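Local coordinates for PhiRv1 phage protein (Mycobacterium tuberculosis, PDB 6LG3) that is a prophage-encoded bacterial toxin, probably the mycobacterial EST12 that activates a RACK1-NLRP3-gasdermin D pyroptosis and IL-1 beta immune pathway, at residues P1-N4 with D5-Q8; G23-P26 with D27-V30; R45-E49 with N50-E54. One frame throughout, in Å; residues are numbered along the deposited sequence.

Contact 1: P1-N4 with D5-Q8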
ATOM      1  N   PRO A   1      11.274  10.365  -3.625  1.00 60.42           N
ATOM      2  CA  PRO A   1      10.915   8.948  -3.710  1.00 56.36           C
ATOM      3  C   PRO A   1      10.567   8.388  -2.339  1.00 52.21           C
ATOM      4  O   PRO A   1      10.964   8.978  -1.331  1.00 52.98           O
ATOM      5  CB  PRO A   1      12.182   8.301  -4.266  1.00 56.94           C
ATOM      6  CG  PRO A   1      13.280   9.161  -3.732  1.00 60.14           C
ATOM      7  CD  PRO A   1      12.732  10.568  -3.688  1.00 63.07           C
ATOM      8  N   LEU A   2       9.826   7.285  -2.299  1.00 51.07           N
ATOM      9  CA  LEU A   2       9.446   6.678  -1.032  1.00 45.98           C
ATOM     10  C   LEU A   2      10.566   5.781  -0.525  1.00 42.85           C
ATOM     11  O   LEU A   2      11.218   5.081  -1.303  1.00 45.70           O
ATOM     12  CB  LEU A   2       8.156   5.870  -1.187  1.00 46.58           C
ATOM     13  CG  LEU A   2       6.905   6.605  -1.668  1.00 42.48           C
ATOM     14  CD1 LEU A   2       5.740   5.639  -1.732  1.00 46.95           C
ATOM     15  CD2 LEU A   2       6.575   7.779  -0.759  1.00 45.06           C
ATOM     16  N   THR A   3      10.792   5.811   0.788  1.00 42.11           N
ATOM     17  CA  THR A   3      11.807   4.976   1.414  1.00 46.28           C
ATOM     18  C   THR A   3      11.292   3.542   1.574  1.00 42.00           C
ATOM     19  O   THR A   3      10.105   3.256   1.400  1.00 39.76           O
ATOM     20  CB  THR A   3      12.203   5.546   2.775  1.00 41.87           C
ATOM     21  OG1 THR A   3      11.141   5.320   3.707  1.00 41.07           O
ATOM     22  CG2 THR A   3      12.457   7.043   2.682  1.00 40.12           C
ATOM     23  N   ASN A   4      12.207   2.627   1.923  1.00 40.27           N
ATOM     24  CA  ASN A   4      11.808   1.238   2.136  1.00 43.50           C
ATOM     25  C   ASN A   4      10.786   1.114   3.264  1.00 42.75           C
ATOM     26  O   ASN A   4       9.811   0.358   3.143  1.00 39.05           O
ATOM     27  CB  ASN A   4      13.029   0.363   2.426  1.00 46.98           C
ATOM     28  CG  ASN A   4      13.656  -0.193   1.165  1.00 51.28           C
ATOM     29  OD1 ASN A   4      12.989  -0.339   0.141  1.00 56.45           O
ATOM     30  ND2 ASN A   4      14.942  -0.522   1.237  1.00 54.96           N
ATOM     31  N   ASP A   5      10.989   1.848   4.365  1.00 39.28           N
ATOM     32  CA  ASP A   5      10.040   1.786   5.472  1.00 36.68           C
ATOM     33  C   ASP A   5       8.697   2.393   5.089  1.00 33.78           C
ATOM     34  O   ASP A   5       7.642   1.901   5.514  1.00 33.03           O
ATOM     35  CB  ASP A   5      10.618   2.479   6.705  1.00 40.84           C
ATOM     36  CG  ASP A   5      11.735   1.686   7.338  1.00 55.90           C
ATOM     37  OD1 ASP A   5      12.643   2.301   7.931  1.00 60.79           O
ATOM     38  OD2 ASP A   5      11.691   0.438   7.252  1.00 69.52           O
ATOM     39  N   GLU A   6       8.714   3.458   4.288  1.00 35.78           N
ATOM     40  CA  GLU A   6       7.457   4.035   3.824  1.00 34.10           C
ATOM     41  C   GLU A   6       6.710   3.069   2.910  1.00 28.92           C
ATOM     42  O   GLU A   6       5.485   2.936   3.017  1.00 25.08           O
ATOM     43  CB  GLU A   6       7.713   5.365   3.117  1.00 29.14           C
ATOM     44  CG  GLU A   6       8.004   6.519   4.078  1.00 36.56           C
ATOM     45  CD  GLU A   6       8.506   7.765   3.364  1.00 44.15           C
ATOM     46  OE1 GLU A   6       9.044   7.640   2.243  1.00 42.89           O
ATOM     47  OE2 GLU A   6       8.358   8.872   3.920  1.00 45.10           O
ATOM     48  N   ARG A   7       7.428   2.382   2.013  1.00 28.31           N
ATOM     49  CA  ARG A   7       6.770   1.384   1.165  1.00 33.82           C
ATOM     50  C   ARG A   7       6.200   0.246   2.003  1.00 36.06           C
ATOM     51  O   ARG A   7       5.085  -0.226   1.751  1.00 28.56           O
ATOM     52  CB  ARG A   7       7.743   0.834   0.115  1.00 38.20           C
ATOM     53  CG  ARG A   7       8.252   1.862  -0.889  1.00 50.08           C
ATOM     54  CD  ARG A   7       9.205   1.239  -1.907  1.00 58.97           C
ATOM     55  NE  ARG A   7      10.065   2.249  -2.520  1.00 68.01           N
ATOM     56  CZ  ARG A   7       9.789   2.889  -3.653  1.00 71.03           C
ATOM     57  NH1 ARG A   7       8.668   2.625  -4.316  1.00 66.08           N
ATOM     58  NH2 ARG A   7      10.636   3.795  -4.125  1.00 72.69           N
ATOM     59  N   GLN A   8       6.959  -0.204   3.008  1.00 37.77           N
ATOM     60  CA  GLN A   8       6.485  -1.262   3.891  1.00 36.06           C
ATOM     61  C   GLN A   8       5.198  -0.852   4.603  1.00 34.50           C
ATOM     62  O   GLN A   8       4.237  -1.635   4.673  1.00 32.84           O
ATOM     63  CB  GLN A   8       7.588  -1.613   4.890  1.00 37.75           C
ATOM     64  CG  GLN A   8       7.416  -2.933   5.600  1.00 56.54           C
ATOM     65  CD  GLN A   8       8.683  -3.359   6.322  1.00 72.38           C
ATOM     66  OE1 GLN A   8       9.570  -3.977   5.729  1.00 77.01           O
ATOM     67  NE2 GLN A   8       8.779  -3.019   7.607  1.00 75.53           N
TER
HETATM   68  O   HOH W   1       9.706  10.126   0.940  1.00 48.12           O
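Thr3 and Glu6 hold each other reciprocally at the start of a helix, in a complete capping box. Thr3, the N-cap, accepts from Glu6 N through OG1 (3.1 Å), and Glu6 answers with OE1, which takes the hydrogen of Thr3 N at 2.9 Å in an almost straight bond (172°). That amide meets OE1 on its anti side, somewhat out of the carboxylate plane. A threonine suits the cap because its short hydroxyl, placed between the backbone N and the carbonyl carbon (chi1 73°), can turn back to an amide of the first turn. Glutamate has the right length for its role: extended beyond CG, it runs back to the residues ahead of the helix. A water donates to both Pro1 O and Glu6 OE1, tying the N-terminal residue to the same oxygen. The positive end of the helix dipole would probably favour an ionised Glu6.

Across the cap, the aliphatic part of Arg7 packs on Leu2, with Leu2 CB 4.0 Å from Arg7 CG. The same CB also lies over one face of the guanidinium, while the Leu2 carbonyl O is 3.2 Å from Arg7 NH2. Helix 4-22 begins against helix 65-73, where Glu6 touches Leu68, Ala69 and Ala72, and Leu2 reaches Arg65.

Contact 2: G23-P26 with D27-V30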
ATOM      1  N   GLY A  23     -13.250  -9.278   4.019  1.00 37.84           N
ATOM      2  CA  GLY A  23     -13.386 -10.226   5.109  1.00 36.65           C
ATOM      3  C   GLY A  23     -12.343 -11.322   5.145  1.00 35.75           C
ATOM      4  O   GLY A  23     -12.456 -12.233   5.967  1.00 34.89           O
ATOM      5  N   CYS A  24     -11.331 -11.268   4.283  1.00 36.21           N
ATOM      6  CA  CYS A  24     -10.309 -12.303   4.221  1.00 35.39           C
ATOM      7  C   CYS A  24      -9.275 -12.113   5.334  1.00 35.48           C
ATOM      8  O   CYS A  24      -9.288 -11.130   6.073  1.00 32.65           O
ATOM      9  CB  CYS A  24      -9.619 -12.290   2.856  1.00 32.33           C
ATOM     10  SG  CYS A  24      -8.554 -10.847   2.599  1.00 35.73           S
ATOM     11  N   SER A  25      -8.365 -13.079   5.443  1.00 35.61           N
ATOM     12  CA  SER A  25      -7.284 -13.014   6.412  1.00 39.07           C
ATOM     13  C   SER A  25      -6.115 -12.209   5.858  1.00 37.63           C
ATOM     14  O   SER A  25      -6.021 -11.984   4.648  1.00 32.96           O
ATOM     15  CB  SER A  25      -6.813 -14.421   6.769  1.00 45.84           C
ATOM     16  OG  SER A  25      -6.157 -15.017   5.662  1.00 42.34           O
ATOM     17  N   PRO A  26      -5.206 -11.757   6.728  1.00 38.32           N
ATOM     18  CA  PRO A  26      -4.020 -11.035   6.226  1.00 40.07           C
ATOM     19  C   PRO A  26      -3.174 -11.845   5.252  1.00 36.61           C
ATOM     20  O   PRO A  26      -2.692 -11.287   4.258  1.00 36.54           O
ATOM     21  CB  PRO A  26      -3.255 -10.694   7.513  1.00 38.79           C
ATOM     22  CG  PRO A  26      -4.331 -10.573   8.550  1.00 42.93           C
ATOM     23  CD  PRO A  26      -5.351 -11.636   8.191  1.00 37.92           C
ATOM     24  N   ASP A  27      -2.993 -13.145   5.496  1.00 34.62           N
ATOM     25  CA  ASP A  27      -2.225 -13.976   4.571  1.00 41.15           C
ATOM     26  C   ASP A  27      -2.870 -14.001   3.189  1.00 39.77           C
ATOM     27  O   ASP A  27      -2.182 -13.880   2.166  1.00 35.08           O
ATOM     28  CB  ASP A  27      -2.095 -15.392   5.128  1.00 49.29           C
ATOM     29  CG  ASP A  27      -1.204 -15.455   6.348  1.00 66.44           C
ATOM     30  OD1 ASP A  27      -0.830 -16.577   6.754  1.00 72.71           O
ATOM     31  OD2 ASP A  27      -0.863 -14.383   6.892  1.00 69.94           O
ATOM     32  N   ALA A  28      -4.200 -14.152   3.147  1.00 31.93           N
ATOM     33  CA  ALA A  28      -4.931 -14.107   1.884  1.00 32.96           C
ATOM     34  C   ALA A  28      -4.714 -12.783   1.162  1.00 34.63           C
ATOM     35  O   ALA A  28      -4.468 -12.754  -0.057  1.00 29.36           O
ATOM     36  CB  ALA A  28      -6.423 -14.340   2.140  1.00 32.21           C
ATOM     37  N   ALA A  29      -4.820 -11.668   1.898  1.00 31.68           N
ATOM     38  CA  ALA A  29      -4.641 -10.358   1.284  1.00 31.06           C
ATOM     39  C   ALA A  29      -3.231 -10.201   0.727  1.00 30.49           C
ATOM     40  O   ALA A  29      -3.042  -9.662  -0.371  1.00 32.24           O
ATOM     41  CB  ALA A  29      -4.949  -9.260   2.301  1.00 33.99           C
ATOM     42  N   VAL A  30      -2.226 -10.670   1.473  1.00 30.49           N
ATOM     43  CA  VAL A  30      -0.854 -10.617   0.976  1.00 32.23           C
ATOM     44  C   VAL A  30      -0.724 -11.420  -0.314  1.00 33.48           C
ATOM     45  O   VAL A  30      -0.061 -10.985  -1.262  1.00 36.96           O
ATOM     46  CB  VAL A  30       0.137 -11.105   2.044  1.00 33.59           C
ATOM     47  CG1 VAL A  30       1.512 -11.302   1.418  1.00 39.07           C
ATOM     48  CG2 VAL A  30       0.200 -10.120   3.224  1.00 37.08           C
TER
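Val30 N donates to Pro26 O at 2.9 Å, the shortest hydrogen bond of this helix start, and Ala29 N donates to Ser25 O at 3.0 Å; together they open the ladder of helix 26-39. Ahead of them stands Ser25, the N-cap. Its OG accepts from Ala28 N, a weak bond at 3.3 Å although nearly straight (166°). The hydroxyl comes back over the first turn because it sits between the backbone N and the carbonyl carbon (chi1 69°), where it also rests 3.6 Å from Ala28 CB. Alanine at this third helical position offers only a methyl group, which cannot accept from Ser25 N, so the reciprocal half of a capping box is missing there.

Residue choice follows the turn. Pro26 is the first helical residue, where the missing N-H costs no helix bond and the ring restrains phi near its helical value. Asp27 comes next, and its negative charge would probably be favoured near the positive end of the helix dipole. Cys24 and Ala29 take the places of a small hydrophobic staple across the cap, with Cys24 SG 4.0 Å from Ala29 CB; Cys24 CB also packs on Ala28 CB at 3.9 Å.

The linker leaves helix 4-22 at Gly23, whose positive phi (72°) suits glycine, and Cys24 N is hydrogen-bonded to Thr22 OG1. Beyond it, helix 26-39 folds back against helix 4-22, with Cys24 and Ala29 both on Val18, and Ala29 and Val30 on Val15.

Contact 3: R45-E49 with N50-E54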
ATOM      1  N   ARG A  45       3.432   5.092  -5.555  1.00 29.75           N
ATOM      2  CA  ARG A  45       3.875   6.373  -6.090  0.59 33.24           C
ATOM      3  C   ARG A  45       3.546   7.472  -5.091  1.00 36.57           C
ATOM      4  O   ARG A  45       2.827   7.264  -4.113  1.00 30.75           O
ATOM      5  CB  ARG A  45       3.244   6.658  -7.456  0.59 33.72           C
ATOM      6  CG  ARG A  45       1.726   6.602  -7.459  0.59 36.72           C
ATOM      7  CD  ARG A  45       1.147   6.953  -8.826  0.59 40.79           C
ATOM      8  NE  ARG A  45      -0.243   7.390  -8.714  0.59 44.38           N
ATOM      9  CZ  ARG A  45      -0.608   8.610  -8.327  0.59 46.34           C
ATOM     10  NH1 ARG A  45       0.310   9.518  -8.016  0.59 44.33           N
ATOM     11  NH2 ARG A  45      -1.893   8.924  -8.245  0.59 48.37           N
ATOM     12  N   GLY A  46       4.102   8.644  -5.329  1.00 38.35           N
ATOM     13  CA  GLY A  46       3.891   9.758  -4.423  1.00 38.80           C
ATOM     14  C   GLY A  46       3.958  11.074  -5.156  1.00 34.66           C
ATOM     15  O   GLY A  46       4.556  11.180  -6.232  1.00 36.95           O
ATOM     16  N   ASP A  47       3.309  12.074  -4.590  1.00 29.55           N
ATOM     17  CA  ASP A  47       3.542  13.455  -4.977  1.00 32.37           C
ATOM     18  C   ASP A  47       3.901  14.216  -3.702  1.00 34.00           C
ATOM     19  O   ASP A  47       4.085  13.613  -2.637  1.00 34.50           O
ATOM     20  CB  ASP A  47       2.333  14.036  -5.724  1.00 33.93           C
ATOM     21  CG  ASP A  47       1.034  13.920  -4.941  1.00 38.13           C
ATOM     22  OD1 ASP A  47       0.999  14.317  -3.752  1.00 34.85           O
ATOM     23  OD2 ASP A  47       0.039  13.440  -5.529  1.00 39.04           O
ATOM     24  N   THR A  48       4.008  15.544  -3.805  1.00 31.50           N
ATOM     25  CA  THR A  48       4.448  16.311  -2.636  1.00 32.98           C
ATOM     26  C   THR A  48       3.428  16.308  -1.511  1.00 38.32           C
ATOM     27  O   THR A  48       3.774  16.675  -0.386  1.00 40.00           O
ATOM     28  CB  THR A  48       4.771  17.749  -3.022  1.00 37.72           C
ATOM     29  OG1 THR A  48       3.620  18.357  -3.620  1.00 41.09           O
ATOM     30  CG2 THR A  48       5.925  17.772  -4.004  1.00 44.13           C
ATOM     31  N   GLU A  49       2.194  15.901  -1.779  1.00 34.34           N
ATOM     32  CA  GLU A  49       1.155  15.858  -0.761  1.00 36.01           C
ATOM     33  C   GLU A  49       0.848  14.452  -0.262  1.00 38.25           C
ATOM     34  O   GLU A  49       0.693  14.259   0.948  1.00 32.99           O
ATOM     35  CB  GLU A  49      -0.137  16.491  -1.296  1.00 42.67           C
ATOM     36  CG  GLU A  49      -0.319  17.973  -0.962  1.00 60.03           C
ATOM     37  CD  GLU A  49       0.270  18.895  -2.020  1.00 73.18           C
ATOM     38  OE1 GLU A  49       0.331  20.109  -1.762  1.00 76.06           O
ATOM     39  OE2 GLU A  49       0.663  18.404  -3.098  1.00 74.96           O
ATOM     40  N   ASN A  50       0.769  13.454  -1.147  1.00 28.55           N
ATOM     41  CA  ASN A  50       0.253  12.152  -0.759  1.00 24.61           C
ATOM     42  C   ASN A  50       1.098  11.036  -1.355  1.00 29.29           C
ATOM     43  O   ASN A  50       1.794  11.215  -2.357  1.00 31.90           O
ATOM     44  CB  ASN A  50      -1.201  11.976  -1.217  1.00 36.75           C
ATOM     45  CG  ASN A  50      -2.060  13.173  -0.887  1.00 44.76           C
ATOM     46  OD1 ASN A  50      -2.189  14.094  -1.697  1.00 56.39           O
ATOM     47  ND2 ASN A  50      -2.630  13.186   0.309  1.00 42.72           N
ATOM     48  N   ALA A  51       0.998   9.867  -0.732  1.00 25.85           N
ATOM     49  CA  ALA A  51       1.464   8.604  -1.282  1.00 28.04           C
ATOM     50  C   ALA A  51       0.251   7.754  -1.641  1.00 28.33           C
ATOM     51  O   ALA A  51      -0.805   7.862  -1.009  1.00 29.06           O
ATOM     52  CB  ALA A  51       2.354   7.863  -0.279  1.00 26.53           C
ATOM     53  N   TYR A  52       0.406   6.912  -2.668  1.00 25.84           N
ATOM     54  CA  TYR A  52      -0.669   6.062  -3.153  1.00 24.77           C
ATOM     55  C   TYR A  52      -0.143   4.666  -3.432  1.00 31.85           C
ATOM     56  O   TYR A  52       0.978   4.497  -3.931  1.00 30.57           O
ATOM     57  CB  TYR A  52      -1.295   6.602  -4.442  1.00 31.16           C
ATOM     58  CG  TYR A  52      -1.501   8.096  -4.467  1.00 33.37           C
ATOM     59  CD1 TYR A  52      -0.446   8.952  -4.760  1.00 40.02           C
ATOM     60  CD2 TYR A  52      -2.748   8.651  -4.223  1.00 31.92           C
ATOM     61  CE1 TYR A  52      -0.618  10.307  -4.791  1.00 37.77           C
ATOM     62  CE2 TYR A  52      -2.935  10.018  -4.261  1.00 34.33           C
ATOM     63  CZ  TYR A  52      -1.861  10.841  -4.545  1.00 40.38           C
ATOM     64  OH  TYR A  52      -2.017  12.215  -4.585  1.00 41.90           O
ATOM     65  N   LEU A  53      -0.972   3.675  -3.109  1.00 27.54           N
ATOM     66  CA  LEU A  53      -0.751   2.288  -3.496  1.00 30.12           C
ATOM     67  C   LEU A  53      -1.940   1.879  -4.349  1.00 30.05           C
ATOM     68  O   LEU A  53      -3.093   1.900  -3.874  1.00 25.89           O
ATOM     69  CB  LEU A  53      -0.590   1.365  -2.281  1.00 28.26           C
ATOM     70  CG  LEU A  53      -0.220  -0.105  -2.561  1.00 32.78           C
ATOM     71  CD1 LEU A  53       0.553  -0.693  -1.387  1.00 27.85           C
ATOM     72  CD2 LEU A  53      -1.459  -0.947  -2.836  1.00 28.10           C
ATOM     73  N   GLU A  54      -1.642   1.545  -5.607  1.00 27.84           N
ATOM     74  CA  GLU A  54      -2.601   1.111  -6.615  1.00 31.27           C
ATOM     75  C   GLU A  54      -2.426  -0.368  -6.911  1.00 35.10           C
ATOM     76  O   GLU A  54      -1.296  -0.856  -7.029  1.00 35.01           O
ATOM     77  CB  GLU A  54      -2.415   1.834  -7.946  1.00 37.93           C
ATOM     78  CG  GLU A  54      -2.617   3.295  -8.008  1.00 55.23           C
ATOM     79  CD  GLU A  54      -2.497   3.779  -9.448  1.00 70.74           C
ATOM     80  OE1 GLU A  54      -2.339   2.920 -10.348  1.00 70.25           O
ATOM     81  OE2 GLU A  54      -2.559   5.003  -9.682  1.00 78.06           O
TER
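Arg45 and Tyr52 face each other as a hydrogen-bonded pair in an antiparallel beta hairpin, the Tyr52 N to Arg45 O bond being 2.8 Å long and matched by one from Arg45 N to Tyr52 O. Their side chains lie on the same face of the sheet. Arg45 has CG between its backbone N and carbonyl carbon (chi1 55°), and from there the chain runs extended to NE, which lays the guanidinium over the tyrosine ring. The planes are 25° apart and the centres 4.1 Å apart, an off-centre cation-pi stack in which NH2 stands over the middle of the ring while NH1 lies nearer CD1 and CE1. NE points edge-on at Glu54 OE2, a weak, long hydrogen bond (3.5 Å, though nearly straight) that forms part of a salt bridge. Arg45 has two deposited conformers, and the stack and salt bridge are those of the one described. Arginine suits the place because it offers a flat face to the ring and an N-H edge to the acid.

Gly46 and Ala51 form the next, non-hydrogen-bonded pair. Lacking a side chain, Gly46 can bring its CA to the tyrosine edge and within 3.3 Å of Asn50 O, a CA-H...O contact; Ala51 faces Met10 and Leu68 in the core. The turn closes with Asp47 N donating to Asn50 O at 2.8 Å. Asp47 CG likewise sits between backbone N and carbonyl carbon (chi1 55°), bringing the carboxylate over the turn, where its oxygens divide the work. OD1 accepts from Glu49 N through its anti lone pair at 2.8 Å, an Asx turn, and from Asn50 N on the syn side at 2.8 Å. OD2 takes the proton of Tyr52 OH, also from the syn side, at 2.6 Å.

All three contacts are local, but they serve different elements. Contacts 1 and 2 start the consecutive helices 4-22 and 26-39, whereas contact 3 turns the chain between strands 42-46 and 50-55. Contact 1 is partly buried and spends a carboxylate and a water on its cap; contact 2, at the surface, relies on a lone serine hydroxyl and small apolar groups. Contact 3 is also superficial and is the most highly charged, with a cation-pi stack and a turn held by the carboxylate of Asp47. Contacts 1 and 3 meet, Leu2 CD2 packing on Ala51 CB at 4.2 Å, while contact 2 lies across the chain's centre from both, its centre about 22 and 24 Å from theirs.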